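Local coordinates for protein 5,10-methylenetetrahydromethanopterin reductase (PDB 1EZW) that catalyses the reversible, coenzyme F420-dependent reduction of methylene-tetrahydromethanopterin to methyl-tetrahydromethanopterin, a one-carbon step of methanogenesis from carbon dioxide, at residues P304-L315 with L338-F347. Numbering follows the deposited sequence.
Sequences PDTVVDKIEELL and LVGQEVIPHF. Unlike the reference sequence in segment 338-347: Ile-344 (reference Leu).
One face of the Phe-347 ring takes a CH-pi contact from Ile-311, whose CG2 stands 4.0 Å from the ring centroid and 29° off its normal, while Val-308 O and Glu-312 CG meet the ring at its edge, the carbonyl oxygen 3.6 Å from CZ. Leu-315 CD1 closes on the same ring at CD2 (3.6 Å). The His-346 ring has Glu-342 O at its edge, in plane. In this TIM barrel, helix 304-316 is thus packed against the end of helix 332-342 and the tail that follows it, the short helical segments crossing at -78°. Phe-6 of the barrel strand 5-10 touches Ile-311, Val-343 and Phe-347, joining the contact to the barrel. Replacing Phe-347 by alanine is likely to open a gap against helix 304-316 and deprive Ile-311 and Leu-315 of the ring they share. Val-343 continues the apolar seam, its CG1 3.6 Å from Ile-311 CD1. The branches of Val-308 divide the work: CG1, anti to the backbone N (chi1 165°), packs on Phe-347 CZ as the two side chains run past each other in opposite directions, whereas CG2 reaches His-346 CD2 at 3.7 Å. No hydrogen bond joins the two segments. At the start of helix 304-316, the Pro-304 ring crosses Leu-338 at about a right angle, its CG 3.8 Å from Leu-338 CG and 3.3 Å from Glu-342 OE2.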
loop_
_atom_site.group_PDB
_atom_site.type_symbol
_atom_site.label_atom_id
_atom_site.label_comp_id
_atom_site.label_asym_id
_atom_site.label_seq_id
_atom_site.Cartn_x
_atom_site.Cartn_y
_atom_site.Cartn_z
ATOM N N PRO A 304 14.592 -26.658 16.454
ATOM C CA PRO A 304 13.805 -27.272 15.390
ATOM C C PRO A 304 13.524 -28.764 15.565
ATOM O O PRO A 304 12.429 -29.242 15.268
ATOM C CB PRO A 304 14.614 -26.934 14.139
ATOM C CG PRO A 304 15.154 -25.604 14.492
ATOM C CD PRO A 304 15.680 -25.855 15.874
ATOM N N ASP A 305 14.500 -29.512 16.056
ATOM C CA ASP A 305 14.232 -30.933 16.225
ATOM C C ASP A 305 13.135 -31.241 17.228
ATOM O O ASP A 305 12.265 -32.070 16.965
ATOM C CB ASP A 305 15.508 -31.658 16.615
ATOM C CG ASP A 305 15.970 -32.525 15.519
ATOM O OD1 ASP A 305 16.373 -31.960 14.470
ATOM O OD2 ASP A 305 15.875 -33.767 15.684
ATOM N N THR A 306 13.184 -30.565 18.357
ATOM C CA THR A 306 12.205 -30.708 19.420
ATOM C C THR A 306 10.838 -30.262 18.933
ATOM O O THR A 306 9.822 -30.916 19.183
ATOM C CB THR A 306 12.622 -29.869 20.610
ATOM O OG1 THR A 306 13.864 -30.389 21.107
ATOM C CG2 THR A 306 11.608 -29.927 21.731
ATOM N N VAL A 307 10.825 -29.126 18.246
ATOM C CA VAL A 307 9.557 -28.608 17.732
ATOM C C VAL A 307 8.921 -29.545 16.730
ATOM O O VAL A 307 7.705 -29.757 16.770
ATOM C CB VAL A 307 9.762 -27.192 17.093
ATOM C CG1 VAL A 307 8.526 -26.768 16.283
ATOM C CG2 VAL A 307 10.010 -26.224 18.199
ATOM N N VAL A 308 9.724 -30.083 15.819
ATOM C CA VAL A 308 9.201 -30.994 14.836
ATOM C C VAL A 308 8.599 -32.211 15.550
ATOM O O VAL A 308 7.510 -32.657 15.201
ATOM C CB VAL A 308 10.308 -31.424 13.833
ATOM C CG1 VAL A 308 9.869 -32.650 13.027
ATOM C CG2 VAL A 308 10.566 -30.249 12.854
ATOM N N ASP A 309 9.311 -32.740 16.548
ATOM C CA ASP A 309 8.798 -33.900 17.300
ATOM C C ASP A 309 7.456 -33.606 17.968
ATOM O O ASP A 309 6.545 -34.453 17.955
ATOM C CB ASP A 309 9.800 -34.320 18.368
ATOM C CG ASP A 309 11.019 -35.021 17.794
ATOM O OD1 ASP A 309 12.018 -35.128 18.537
ATOM O OD2 ASP A 309 10.978 -35.481 16.626
ATOM N N LYS A 310 7.336 -32.420 18.564
ATOM C CA LYS A 310 6.098 -32.020 19.212
ATOM C C LYS A 310 4.963 -31.846 18.207
ATOM O O LYS A 310 3.839 -32.276 18.454
ATOM C CB LYS A 310 6.315 -30.751 20.036
ATOM C CG LYS A 310 7.191 -31.014 21.267
ATOM C CD LYS A 310 7.530 -29.720 22.003
ATOM C CE LYS A 310 8.394 -29.961 23.247
ATOM N NZ LYS A 310 7.575 -30.589 24.326
ATOM N N ILE A 311 5.243 -31.246 17.059
ATOM C CA ILE A 311 4.178 -31.114 16.064
ATOM C C ILE A 311 3.734 -32.498 15.570
ATOM O O ILE A 311 2.547 -32.736 15.369
ATOM C CB ILE A 311 4.640 -30.231 14.898
ATOM C CG1 ILE A 311 4.837 -28.807 15.423
ATOM C CG2 ILE A 311 3.615 -30.282 13.761
ATOM C CD1 ILE A 311 5.526 -27.877 14.416
ATOM N N GLU A 312 4.669 -33.424 15.365
ATOM C CA GLU A 312 4.243 -34.749 14.934
ATOM C C GLU A 312 3.191 -35.330 15.902
ATOM O O GLU A 312 2.193 -35.902 15.454
ATOM C CB GLU A 312 5.452 -35.707 14.841
ATOM C CG GLU A 312 6.492 -35.263 13.832
ATOM C CD GLU A 312 7.711 -36.166 13.798
ATOM O OE1 GLU A 312 8.033 -36.751 14.860
ATOM O OE2 GLU A 312 8.349 -36.262 12.720
ATOM N N GLU A 313 3.395 -35.164 17.207
ATOM C CA GLU A 313 2.446 -35.698 18.183
ATOM C C GLU A 313 1.106 -34.950 18.144
ATOM O O GLU A 313 0.057 -35.538 18.351
ATOM C CB GLU A 313 3.025 -35.651 19.593
ATOM C CG GLU A 313 4.262 -36.527 19.756
ATOM C CD GLU A 313 3.994 -37.963 19.347
ATOM O OE1 GLU A 313 3.074 -38.574 19.929
ATOM O OE2 GLU A 313 4.692 -38.459 18.437
ATOM N N LEU A 314 1.144 -33.638 17.895
ATOM C CA LEU A 314 -0.110 -32.894 17.778
ATOM C C LEU A 314 -0.894 -33.374 16.572
ATOM O O LEU A 314 -2.111 -33.579 16.663
ATOM C CB LEU A 314 0.175 -31.389 17.643
ATOM C CG LEU A 314 0.580 -30.758 18.963
ATOM C CD1 LEU A 314 1.066 -29.325 18.664
ATOM C CD2 LEU A 314 -0.565 -30.735 19.939
ATOM N N LEU A 315 -0.206 -33.582 15.448
ATOM C CA LEU A 315 -0.879 -34.039 14.240
ATOM C C LEU A 315 -1.520 -35.411 14.507
ATOM O O LEU A 315 -2.607 -35.681 14.030
ATOM C CB LEU A 315 0.090 -34.149 13.073
ATOM C CG LEU A 315 0.880 -32.887 12.673
ATOM C CD1 LEU A 315 1.576 -33.162 11.354
ATOM C CD2 LEU A 315 -0.033 -31.695 12.533
ATOM N N LEU A 338 13.073 -19.662 10.925
ATOM C CA LEU A 338 13.540 -20.978 11.389
ATOM C C LEU A 338 12.393 -21.989 11.182
ATOM O O LEU A 338 12.599 -23.130 10.736
ATOM C CB LEU A 338 13.991 -20.846 12.851
ATOM C CG LEU A 338 14.778 -22.012 13.431
ATOM C CD1 LEU A 338 15.913 -22.410 12.463
ATOM C CD2 LEU A 338 15.289 -21.610 14.794
ATOM N N VAL A 339 11.151 -21.579 11.433
ATOM C CA VAL A 339 10.034 -22.481 11.140
ATOM C C VAL A 339 9.951 -22.772 9.629
ATOM O O VAL A 339 9.792 -23.917 9.209
ATOM C CB VAL A 339 8.662 -21.876 11.623
ATOM C CG1 VAL A 339 7.463 -22.762 11.132
ATOM C CG2 VAL A 339 8.647 -21.774 13.109
ATOM N N GLY A 340 10.059 -21.742 8.782
ATOM C CA GLY A 340 9.955 -21.994 7.353
ATOM C C GLY A 340 11.099 -22.857 6.809
ATOM O O GLY A 340 10.891 -23.677 5.914
ATOM N N GLN A 341 12.293 -22.681 7.361
ATOM C CA GLN A 341 13.475 -23.433 6.895
ATOM C C GLN A 341 13.681 -24.807 7.503
ATOM O O GLN A 341 14.150 -25.703 6.792
ATOM C CB GLN A 341 14.745 -22.630 7.163
ATOM C CG GLN A 341 14.932 -21.407 6.265
ATOM C CD GLN A 341 15.176 -21.797 4.815
ATOM O OE1 GLN A 341 14.337 -21.571 3.939
ATOM N NE2 GLN A 341 16.325 -22.413 4.560
ATOM N N GLU A 342 13.356 -24.983 8.784
ATOM C CA GLU A 342 13.644 -26.275 9.428
ATOM C C GLU A 342 12.474 -27.025 10.052
ATOM O O GLU A 342 12.683 -28.083 10.715
ATOM C CB GLU A 342 14.727 -26.079 10.490
ATOM C CG GLU A 342 15.963 -25.333 9.958
ATOM C CD GLU A 342 17.150 -25.395 10.897
ATOM O OE1 GLU A 342 18.129 -24.643 10.659
ATOM O OE2 GLU A 342 17.125 -26.197 11.867
ATOM N N VAL A 343 11.258 -26.492 9.903
ATOM C CA VAL A 343 10.102 -27.175 10.458
ATOM C C VAL A 343 9.108 -27.519 9.360
ATOM O O VAL A 343 8.801 -28.698 9.135
ATOM C CB VAL A 343 9.396 -26.322 11.555
ATOM C CG1 VAL A 343 8.124 -27.038 12.032
ATOM C CG2 VAL A 343 10.344 -26.090 12.743
ATOM N N ILE A 344 8.582 -26.498 8.668
ATOM C CA ILE A 344 7.593 -26.748 7.628
ATOM C C ILE A 344 7.994 -27.781 6.557
ATOM O O ILE A 344 7.174 -28.605 6.179
ATOM C CB ILE A 344 7.155 -25.400 6.963
ATOM C CG1 ILE A 344 6.406 -24.580 8.031
ATOM C CG2 ILE A 344 6.265 -25.648 5.726
ATOM C CD1 ILE A 344 5.945 -23.176 7.560
ATOM N N PRO A 345 9.250 -27.744 6.060
ATOM C CA PRO A 345 9.666 -28.723 5.040
ATOM C C PRO A 345 9.500 -30.200 5.477
ATOM O O PRO A 345 9.380 -31.103 4.628
ATOM C CB PRO A 345 11.130 -28.345 4.797
ATOM C CG PRO A 345 11.110 -26.821 5.038
ATOM C CD PRO A 345 10.359 -26.818 6.353
ATOM N N HIS A 346 9.490 -30.443 6.786
ATOM C CA HIS A 346 9.328 -31.798 7.321
ATOM C C HIS A 346 7.884 -32.243 7.255
ATOM O O HIS A 346 7.583 -33.414 7.479
ATOM C CB HIS A 346 9.783 -31.880 8.776
ATOM C CG HIS A 346 11.260 -31.742 8.955
ATOM N ND1 HIS A 346 12.153 -32.710 8.542
ATOM C CD2 HIS A 346 12.005 -30.739 9.472
ATOM C CE1 HIS A 346 13.386 -32.306 8.799
ATOM N NE2 HIS A 346 13.323 -31.111 9.361
ATOM N N PHE A 347 6.988 -31.309 6.964
ATOM C CA PHE A 347 5.581 -31.632 6.895
ATOM C C PHE A 347 4.990 -31.287 5.538
ATOM O O PHE A 347 3.913 -31.766 5.215
ATOM C CB PHE A 347 4.805 -30.896 7.992
ATOM C CG PHE A 347 5.284 -31.198 9.385
ATOM C CD1 PHE A 347 6.236 -30.398 10.014
ATOM C CD2 PHE A 347 4.802 -32.310 10.062
ATOM C CE1 PHE A 347 6.694 -30.704 11.287
ATOM C CE2 PHE A 347 5.254 -32.621 11.333
ATOM C CZ PHE A 347 6.198 -31.828 11.953
#